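Local coordinates for putative uncharacterized protein (Bacteroides eggerthii DSM 20697, PDB 5BYP) that is of unknown function but has a lipocalin-like fold of the calycin clan, in which relatives often bind small apolar ligands, at residues I66-D71 against N91-G96; M113-E118 against Y122-Y127. All blocks are in the same frame, centred on the assembly; numbering follows the deposited sequence.

Both contacts are buried, yet they serve different levels of the same lipocalin-like fold, on opposite sides of the chain's centre with their own centres about 16 Å apart. Contact 2 lies within the sheet itself: it pairs the two strands of the last hairpin, so backbone hydrogen bonds carry it and side chains add to them on both faces. Contact 1 instead joins a strand of that sheet to the segment following helix 87-92, and rests almost wholly on aliphatic and aromatic side chains. Arg114 gives contact 2 a charged outer margin, which the touching residues of contact 1 lack. The two come together where Trp95 packs near Tyr122, NE1 to OH 4.3 Å.

Contact 1: residues I66-D71 against N91-G96; sequences ITLWPD and NFFGWG
Leu68 drives its CD1 methyl over one face of the Phe93 ring, 3.9 Å from the ring centroid and 29° off the normal, a CH-pi contact between side chains that approach from opposite directions. The same leucine meets Trp95 at about a right angle, with CG 3.9 Å from CZ3. Two residues earlier on the same side of the strand, Ile66 brings CG2 to the indole's edge, 3.7 Å from CH2; CG1 lies beside the backbone N (chi1 -45°), which leaves CG2 anti to it and facing the indole. Phe93 CD1 lies over one face of the indole, offset toward its rim, while Phe92 CD1 sits over the centre of the Phe93 ring. With an alanine at Leu68, CG and both methyls would be gone, and the Phe93 face and the Trp95 CZ3 corner would probably be left with a gap between them. This close cluster gives way quickly to looser surroundings: Thr67 turns its side chain away, Trp69 to Asp71 run off as a loop with a cis peptide before Pro70, and Gly94, exposed and with positive phi, carries the chain out of the helix. Phe53 meets Phe93 edge-to-face, and Tyr32 touches both Phe93 and Trp95. The side-chain contacts are carbon on carbon, with Ile66 O alongside the indole at CZ3, consistent with an apolar interior covered here by the loop that follows helix 87-92.

Contact 2: residues M113-E118 against Y122-Y127; sequences MRLNYE and YVFRKY
Strands 113-117 and 122-126 run antiparallel, their axes 4.7 Å apart at 162°, with Met113-Phe124 and Leu115-Tyr122 as hydrogen-bonded pairs around the non-hydrogen-bonded pair Arg114-Val123. Each outer pair is closed by two bonds; the straightest joins Tyr122 N to Leu115 O at 2.8 Å (172° at the hydrogen). Between them, Arg114 CA adds a CA-H...O contact to Tyr122 O at 3.2 Å. On one face, in Met113, a selenomethionine, CG anti to the backbone N (chi1 177°) and an extended chi2 carry SE obliquely to the Phe124 ring, 4.2 Å from its centroid, a Met-aromatic contact. Leu115 comes obliquely to the neighbouring ring atom on the same side, CD1 3.6 Å from Phe124 CE1, and lays its CB against Tyr122 CB at 3.9 Å. On the other face, Arg114 and Val123 point the same way, CG to CG2 4.0 Å, before the guanidinium leaves for salt bridges with Glu106 and Glu107. The hairpin is flanked by strand 100-108, whose Phe103 and Val105 touch Leu115, and by strand 10-18, whose Leu14 touches Phe124. Tyr122 OH is hydrogen-bonded to Arg101 NH1, and Phe124 meets Tyr32 of strand 30-35.

Contact 1: residues I66-D71 against N91-G96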
ATOM      1  N   ILE A  66      -7.012   1.481   3.062  1.00 80.92           N
ATOM      2  CA  ILE A  66      -6.765   0.902   1.750  1.00 77.09           C
ATOM      3  C   ILE A  66      -7.306  -0.532   1.704  1.00 77.56           C
ATOM      4  O   ILE A  66      -6.929  -1.378   2.526  1.00 77.58           O
ATOM      5  CB  ILE A  66      -5.279   0.962   1.330  1.00 78.77           C
ATOM      6  CG1 ILE A  66      -4.631   2.360   1.632  1.00 80.04           C
ATOM      7  CG2 ILE A  66      -5.162   0.579  -0.142  1.00 78.31           C
ATOM      8  CD1 ILE A  66      -3.145   2.475   1.296  1.00 87.50           C
ATOM      9  N   THR A  67      -8.201  -0.789   0.741  1.00 71.34           N
ATOM     10  CA  THR A  67      -8.812  -2.101   0.504  1.00 68.63           C
ATOM     11  C   THR A  67      -8.444  -2.558  -0.895  1.00 71.89           C
ATOM     12  O   THR A  67      -8.585  -1.785  -1.844  1.00 72.14           O
ATOM     13  CB  THR A  67     -10.330  -2.041   0.706  1.00 76.13           C
ATOM     14  OG1 THR A  67     -10.625  -1.391   1.945  1.00 88.37           O
ATOM     15  CG2 THR A  67     -10.984  -3.406   0.667  1.00 66.47           C
ATOM     16  N   LEU A  68      -7.933  -3.793  -1.027  1.00 68.80           N
ATOM     17  CA  LEU A  68      -7.559  -4.342  -2.331  1.00 67.76           C
ATOM     18  C   LEU A  68      -8.731  -5.038  -3.014  1.00 77.00           C
ATOM     19  O   LEU A  68      -9.469  -5.795  -2.370  1.00 77.45           O
ATOM     20  CB  LEU A  68      -6.400  -5.326  -2.222  1.00 64.85           C
ATOM     21  CG  LEU A  68      -5.061  -4.786  -1.803  1.00 67.48           C
ATOM     22  CD1 LEU A  68      -3.996  -5.773  -2.123  1.00 65.59           C
ATOM     23  CD2 LEU A  68      -4.750  -3.458  -2.490  1.00 70.26           C
ATOM     24  N   TRP A  69      -8.817  -4.875  -4.345  1.00 74.53           N
ATOM     25  CA  TRP A  69      -9.840  -5.489  -5.158  1.00 74.94           C
ATOM     26  C   TRP A  69      -9.331  -6.779  -5.832  1.00 74.80           C
ATOM     27  O   TRP A  69      -8.225  -6.795  -6.371  1.00 71.48           O
ATOM     28  CB  TRP A  69     -10.334  -4.503  -6.206  1.00 76.44           C
ATOM     29  CG  TRP A  69     -11.669  -4.894  -6.738  1.00 78.86           C
ATOM     30  CD1 TRP A  69     -11.910  -5.609  -7.870  1.00 82.77           C
ATOM     31  CD2 TRP A  69     -12.927  -4.819  -6.033  1.00 79.04           C
ATOM     32  NE1 TRP A  69     -13.255  -5.872  -7.984  1.00 83.96           N
ATOM     33  CE2 TRP A  69     -13.898  -5.421  -6.857  1.00 84.79           C
ATOM     34  CE3 TRP A  69     -13.327  -4.276  -4.789  1.00 79.92           C
ATOM     35  CZ2 TRP A  69     -15.245  -5.471  -6.507  1.00 85.41           C
ATOM     36  CZ3 TRP A  69     -14.662  -4.319  -4.446  1.00 83.39           C
ATOM     37  CH2 TRP A  69     -15.611  -4.887  -5.309  1.00 85.45           C
ATOM     38  N   PRO A  70     -10.089  -7.902  -5.794  1.00 72.18           N
ATOM     39  CA  PRO A  70     -11.438  -8.093  -5.233  1.00 70.86           C
ATOM     40  C   PRO A  70     -11.429  -8.188  -3.722  1.00 70.66           C
ATOM     41  O   PRO A  70     -10.509  -8.760  -3.137  1.00 69.76           O
ATOM     42  CB  PRO A  70     -11.878  -9.420  -5.860  1.00 72.36           C
ATOM     43  CG  PRO A  70     -10.606 -10.178  -6.050  1.00 75.54           C
ATOM     44  CD  PRO A  70      -9.590  -9.148  -6.418  1.00 71.86           C
ATOM     45  N   ASP A  71     -12.473  -7.655  -3.099  1.00 66.53           N
ATOM     46  CA  ASP A  71     -12.623  -7.689  -1.662  1.00 65.99           C
ATOM     47  C   ASP A  71     -13.182  -9.064  -1.240  1.00 69.54           C
ATOM     48  O   ASP A  71     -13.318  -9.936  -2.082  1.00 67.57           O
ATOM     49  CB  ASP A  71     -13.502  -6.525  -1.200  1.00 68.16           C
ATOM     50  CG  ASP A  71     -14.934  -6.474  -1.738  1.00 73.91           C
ATOM     51  OD1 ASP A  71     -15.320  -7.386  -2.547  1.00 68.69           O
ATOM     52  OD2 ASP A  71     -15.678  -5.531  -1.351  1.00 81.46           O
ATOM     53  N   ASN A  91       4.526 -10.826   0.195  1.00 76.30           N
ATOM     54  CA  ASN A  91       5.780 -10.100   0.217  1.00 77.67           C
ATOM     55  C   ASN A  91       5.579  -8.601   0.081  1.00 81.12           C
ATOM     56  O   ASN A  91       6.359  -7.825   0.635  1.00 83.28           O
ATOM     57  CB  ASN A  91       6.721 -10.592  -0.888  1.00 85.79           C
ATOM     58  CG  ASN A  91       7.063 -12.066  -0.849  1.00109.24           C
ATOM     59  OD1 ASN A  91       6.709 -12.807   0.089  1.00100.82           O
ATOM     60  ND2 ASN A  91       7.685 -12.542  -1.925  1.00103.13           N
ATOM     61  N   PHE A  92       4.600  -8.183  -0.696  1.00 74.90           N
ATOM     62  CA  PHE A  92       4.415  -6.780  -0.954  1.00 72.69           C
ATOM     63  C   PHE A  92       3.553  -6.135   0.119  1.00 77.34           C
ATOM     64  O   PHE A  92       3.974  -5.167   0.733  1.00 78.42           O
ATOM     65  CB  PHE A  92       3.803  -6.621  -2.319  1.00 73.68           C
ATOM     66  CG  PHE A  92       3.818  -5.229  -2.862  1.00 75.24           C
ATOM     67  CD1 PHE A  92       2.756  -4.373  -2.639  1.00 76.55           C
ATOM     68  CD2 PHE A  92       4.856  -4.796  -3.678  1.00 78.33           C
ATOM     69  CE1 PHE A  92       2.747  -3.096  -3.188  1.00 78.98           C
ATOM     70  CE2 PHE A  92       4.837  -3.522  -4.238  1.00 81.15           C
ATOM     71  CZ  PHE A  92       3.789  -2.679  -3.985  1.00 78.99           C
ATOM     72  N   PHE A  93       2.370  -6.660   0.375  1.00 74.47           N
ATOM     73  CA  PHE A  93       1.544  -6.025   1.377  1.00 74.57           C
ATOM     74  C   PHE A  93       1.716  -6.655   2.740  1.00 81.46           C
ATOM     75  O   PHE A  93       2.124  -5.960   3.669  1.00 84.22           O
ATOM     76  CB  PHE A  93       0.077  -6.041   0.962  1.00 74.61           C
ATOM     77  CG  PHE A  93      -0.178  -5.264  -0.296  1.00 73.55           C
ATOM     78  CD1 PHE A  93      -0.143  -3.872  -0.293  1.00 74.96           C
ATOM     79  CD2 PHE A  93      -0.392  -5.918  -1.504  1.00 73.42           C
ATOM     80  CE1 PHE A  93      -0.411  -3.145  -1.457  1.00 74.93           C
ATOM     81  CE2 PHE A  93      -0.647  -5.193  -2.667  1.00 75.83           C
ATOM     82  CZ  PHE A  93      -0.689  -3.808  -2.630  1.00 73.23           C
ATOM     83  N   GLY A  94       1.373  -7.942   2.860  1.00 77.29           N
ATOM     84  CA  GLY A  94       1.414  -8.666   4.124  1.00 76.98           C
ATOM     85  C   GLY A  94       0.279  -8.240   5.032  1.00 79.43           C
ATOM     86  O   GLY A  94       0.356  -8.408   6.245  1.00 80.04           O
ATOM     87  N   TRP A  95      -0.791  -7.702   4.444  1.00 75.33           N
ATOM     88  CA  TRP A  95      -1.955  -7.174   5.166  1.00 76.35           C
ATOM     89  C   TRP A  95      -2.898  -8.270   5.683  1.00 82.01           C
ATOM     90  O   TRP A  95      -3.949  -7.946   6.263  1.00 84.58           O
ATOM     91  CB  TRP A  95      -2.754  -6.215   4.271  1.00 73.83           C
ATOM     92  CG  TRP A  95      -1.995  -5.007   3.811  1.00 74.98           C
ATOM     93  CD1 TRP A  95      -0.771  -4.583   4.243  1.00 78.86           C
ATOM     94  CD2 TRP A  95      -2.474  -4.001   2.913  1.00 74.32           C
ATOM     95  NE1 TRP A  95      -0.432  -3.404   3.620  1.00 78.37           N
ATOM     96  CE2 TRP A  95      -1.454  -3.031   2.789  1.00 78.43           C
ATOM     97  CE3 TRP A  95      -3.640  -3.866   2.132  1.00 74.63           C
ATOM     98  CZ2 TRP A  95      -1.564  -1.944   1.930  1.00 77.63           C
ATOM     99  CZ3 TRP A  95      -3.738  -2.796   1.266  1.00 76.29           C
ATOM    100  CH2 TRP A  95      -2.717  -1.843   1.178  1.00 77.56           C
ATOM    101  N   GLY A  96      -2.540  -9.532   5.458  1.00 76.47           N
ATOM    102  CA  GLY A  96      -3.319 -10.667   5.930  1.00 76.66           C
ATOM    103  C   GLY A  96      -4.489 -11.009   5.045  1.00 80.39           C
ATOM    104  O   GLY A  96      -4.694 -10.379   4.002  1.00 78.92           O
TER

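Contact 2: residues M113-E118 against Y122-Y127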
HETATM    1  N   MSE A 113       5.159  11.767   2.185  1.00104.14           N
HETATM    2  CA  MSE A 113       4.009  11.101   2.796  1.00101.06           C
HETATM    3  C   MSE A 113       4.508  10.053   3.800  1.00105.55           C
HETATM    4  O   MSE A 113       5.356   9.224   3.452  1.00102.65           O
HETATM    5  CB  MSE A 113       3.104  10.451   1.726  1.00 99.43           C
HETATM    6  CG  MSE A 113       1.915   9.669   2.313  1.00102.92           C
HETATM    7 SE   MSE A 113       1.276   8.263   1.135  0.75104.26          SE
HETATM    8  CE  MSE A 113       0.607   9.376  -0.297  1.00102.19           C
ATOM      9  N   ARG A 114       3.992  10.099   5.041  1.00105.17           N
ATOM     10  CA  ARG A 114       4.380   9.133   6.055  1.00105.16           C
ATOM     11  C   ARG A 114       3.143   8.531   6.701  1.00109.88           C
ATOM     12  O   ARG A 114       2.361   9.236   7.349  1.00112.77           O
ATOM     13  CB  ARG A 114       5.324   9.751   7.113  1.00110.61           C
ATOM     14  CG  ARG A 114       6.004   8.684   7.988  1.00119.28           C
ATOM     15  CD  ARG A 114       7.066   9.235   8.920  1.00124.93           C
ATOM     16  NE  ARG A 114       6.501   9.931  10.077  1.00131.30           N
ATOM     17  CZ  ARG A 114       6.479  11.252  10.210  1.00137.07           C
ATOM     18  NH1 ARG A 114       6.994  12.029   9.265  1.00115.53           N
ATOM     19  NH2 ARG A 114       5.951  11.806  11.293  1.00120.11           N
ATOM     20  N   LEU A 115       2.946   7.233   6.474  1.00103.91           N
ATOM     21  CA  LEU A 115       1.832   6.462   7.037  1.00102.68           C
ATOM     22  C   LEU A 115       2.320   5.669   8.247  1.00106.54           C
ATOM     23  O   LEU A 115       3.516   5.403   8.372  1.00107.24           O
ATOM     24  CB  LEU A 115       1.222   5.521   5.985  1.00 99.27           C
ATOM     25  CG  LEU A 115       0.740   6.162   4.695  1.00103.68           C
ATOM     26  CD1 LEU A 115       0.327   5.118   3.715  1.00100.58           C
ATOM     27  CD2 LEU A 115      -0.407   7.138   4.947  1.00109.44           C
ATOM     28  N   ASN A 116       1.420   5.312   9.147  1.00101.17           N
ATOM     29  CA  ASN A 116       1.838   4.594  10.331  1.00100.86           C
ATOM     30  C   ASN A 116       0.917   3.445  10.613  1.00101.90           C
ATOM     31  O   ASN A 116      -0.304   3.631  10.715  1.00101.42           O
ATOM     32  CB  ASN A 116       1.898   5.539  11.533  1.00102.25           C
ATOM     33  CG  ASN A 116       2.499   4.918  12.753  1.00115.34           C
ATOM     34  OD1 ASN A 116       1.878   4.090  13.448  1.00 97.89           O
ATOM     35  ND2 ASN A 116       3.718   5.325  13.058  1.00116.47           N
ATOM     36  N   TYR A 117       1.487   2.259  10.784  1.00 97.33           N
ATOM     37  CA  TYR A 117       0.672   1.117  11.144  1.00 96.87           C
ATOM     38  C   TYR A 117       1.292   0.377  12.281  1.00105.45           C
ATOM     39  O   TYR A 117       2.328  -0.281  12.108  1.00105.31           O
ATOM     40  CB  TYR A 117       0.419   0.171   9.965  1.00 93.37           C
ATOM     41  CG  TYR A 117      -0.423  -1.016  10.368  1.00 93.09           C
ATOM     42  CD1 TYR A 117      -1.801  -0.893  10.536  1.00 96.15           C
ATOM     43  CD2 TYR A 117       0.159  -2.254  10.620  1.00 91.67           C
ATOM     44  CE1 TYR A 117      -2.577  -1.980  10.932  1.00 96.88           C
ATOM     45  CE2 TYR A 117      -0.606  -3.347  11.012  1.00 91.43           C
ATOM     46  CZ  TYR A 117      -1.973  -3.207  11.173  1.00 96.82           C
ATOM     47  OH  TYR A 117      -2.723  -4.296  11.556  1.00 93.10           O
ATOM     48  N   GLU A 118       0.626   0.438  13.447  1.00105.17           N
ATOM     49  CA  GLU A 118       1.053  -0.225  14.682  1.00107.54           C
ATOM     50  C   GLU A 118       2.549   0.049  14.971  1.00111.04           C
ATOM     51  O   GLU A 118       3.294  -0.864  15.348  1.00111.24           O
ATOM     52  CB  GLU A 118       0.771  -1.743  14.617  1.00107.23           C
ATOM     53  CG  GLU A 118      -0.710  -2.086  14.648  1.00119.64           C
ATOM     54  CD  GLU A 118      -1.050  -3.559  14.514  1.00143.82           C
ATOM     55  OE1 GLU A 118      -0.120  -4.399  14.517  1.00121.26           O
ATOM     56  OE2 GLU A 118      -2.256  -3.873  14.402  1.00151.89           O
ATOM     57  N   TYR A 122       5.643   4.087   7.180  1.00 92.68           N
ATOM     58  CA  TYR A 122       5.751   3.927   5.724  1.00 90.12           C
ATOM     59  C   TYR A 122       6.146   5.286   5.151  1.00 95.55           C
ATOM     60  O   TYR A 122       5.344   6.216   5.200  1.00 96.82           O
ATOM     61  CB  TYR A 122       4.421   3.419   5.126  1.00 87.86           C
ATOM     62  CG  TYR A 122       4.077   1.966   5.372  1.00 85.84           C
ATOM     63  CD1 TYR A 122       4.003   1.458   6.666  1.00 88.82           C
ATOM     64  CD2 TYR A 122       3.621   1.155   4.336  1.00 84.13           C
ATOM     65  CE1 TYR A 122       3.609   0.144   6.906  1.00 89.45           C
ATOM     66  CE2 TYR A 122       3.213  -0.158   4.564  1.00 83.31           C
ATOM     67  CZ  TYR A 122       3.205  -0.659   5.850  1.00 91.45           C
ATOM     68  OH  TYR A 122       2.791  -1.948   6.061  1.00 93.07           O
ATOM     69  N   VAL A 123       7.409   5.430   4.701  1.00 92.13           N
ATOM     70  CA  VAL A 123       7.967   6.715   4.263  1.00 93.28           C
ATOM     71  C   VAL A 123       8.052   6.766   2.745  1.00 96.18           C
ATOM     72  O   VAL A 123       8.880   6.080   2.133  1.00 94.40           O
ATOM     73  CB  VAL A 123       9.349   6.969   4.922  1.00 99.27           C
ATOM     74  CG1 VAL A 123       9.949   8.288   4.452  1.00101.31           C
ATOM     75  CG2 VAL A 123       9.249   6.931   6.445  1.00100.49           C
ATOM     76  N   PHE A 124       7.197   7.613   2.146  1.00 94.46           N
ATOM     77  CA  PHE A 124       7.070   7.775   0.696  1.00 93.26           C
ATOM     78  C   PHE A 124       7.549   9.127   0.204  1.00 99.25           C
ATOM     79  O   PHE A 124       7.384  10.148   0.890  1.00 99.97           O
ATOM     80  CB  PHE A 124       5.602   7.618   0.258  1.00 92.86           C
ATOM     81  CG  PHE A 124       4.898   6.347   0.636  1.00 92.03           C
ATOM     82  CD1 PHE A 124       4.254   6.230   1.859  1.00 95.40           C
ATOM     83  CD2 PHE A 124       4.752   5.311  -0.287  1.00 93.59           C
ATOM     84  CE1 PHE A 124       3.539   5.070   2.181  1.00 95.17           C
ATOM     85  CE2 PHE A 124       4.041   4.147   0.039  1.00 94.77           C
ATOM     86  CZ  PHE A 124       3.433   4.038   1.266  1.00 92.98           C
ATOM     87  N   ARG A 125       8.050   9.142  -1.035  1.00 96.12           N
ATOM     88  CA  ARG A 125       8.398  10.350  -1.758  1.00 98.77           C
ATOM     89  C   ARG A 125       7.619  10.367  -3.077  1.00105.00           C
ATOM     90  O   ARG A 125       7.515   9.337  -3.731  1.00102.27           O
ATOM     91  CB  ARG A 125       9.917  10.472  -1.977  1.00 98.22           C
ATOM     92  CG  ARG A 125      10.620  11.136  -0.775  1.00114.36           C
ATOM     93  CD  ARG A 125      12.084  11.425  -1.013  1.00128.90           C
ATOM     94  NE  ARG A 125      12.438  12.811  -0.672  1.00140.24           N
ATOM     95  CZ  ARG A 125      13.678  13.222  -0.439  1.00156.83           C
ATOM     96  NH1 ARG A 125      14.686  12.358  -0.474  1.00137.95           N
ATOM     97  NH2 ARG A 125      13.920  14.491  -0.148  1.00149.83           N
ATOM     98  N   LYS A 126       6.993  11.506  -3.416  1.00107.46           N
ATOM     99  CA  LYS A 126       6.203  11.623  -4.642  1.00109.36           C
ATOM    100  C   LYS A 126       7.117  11.477  -5.880  1.00118.16           C
ATOM    101  O   LYS A 126       8.200  12.074  -5.918  1.00120.98           O
ATOM    102  CB  LYS A 126       5.433  12.953  -4.670  1.00114.21           C
ATOM    103  CG  LYS A 126       4.254  12.934  -5.627  1.00124.57           C
ATOM    104  CD  LYS A 126       3.314  14.093  -5.377  1.00138.36           C
ATOM    105  CE  LYS A 126       2.068  13.999  -6.214  1.00152.45           C
ATOM    106  NZ  LYS A 126       1.046  14.997  -5.792  1.00166.55           N
ATOM    107  N   TYR A 127       6.702  10.652  -6.866  1.00114.34           N
ATOM    108  CA  TYR A 127       7.509  10.399  -8.063  1.00119.31           C
ATOM    109  C   TYR A 127       6.971  11.194  -9.282  1.00134.01           C
ATOM    110  O   TYR A 127       5.910  10.831  -9.841  1.00133.21           O
ATOM    111  CB  TYR A 127       7.556   8.893  -8.359  1.00118.23           C
ATOM    112  CG  TYR A 127       8.615   8.479  -9.357  1.00122.02           C
ATOM    113  CD1 TYR A 127       9.953   8.384  -8.984  1.00124.71           C
ATOM    114  CD2 TYR A 127       8.267   8.077 -10.644  1.00123.98           C
ATOM    115  CE1 TYR A 127      10.928   7.953  -9.885  1.00127.47           C
ATOM    116  CE2 TYR A 127       9.231   7.639 -11.553  1.00126.85           C
ATOM    117  CZ  TYR A 127      10.562   7.575 -11.170  1.00136.16           C
ATOM    118  OH  TYR A 127      11.518   7.147 -12.065  1.00139.15           O
ATOM    119  OXT TYR A 127       7.618  12.199  -9.657  1.00157.13           O
TER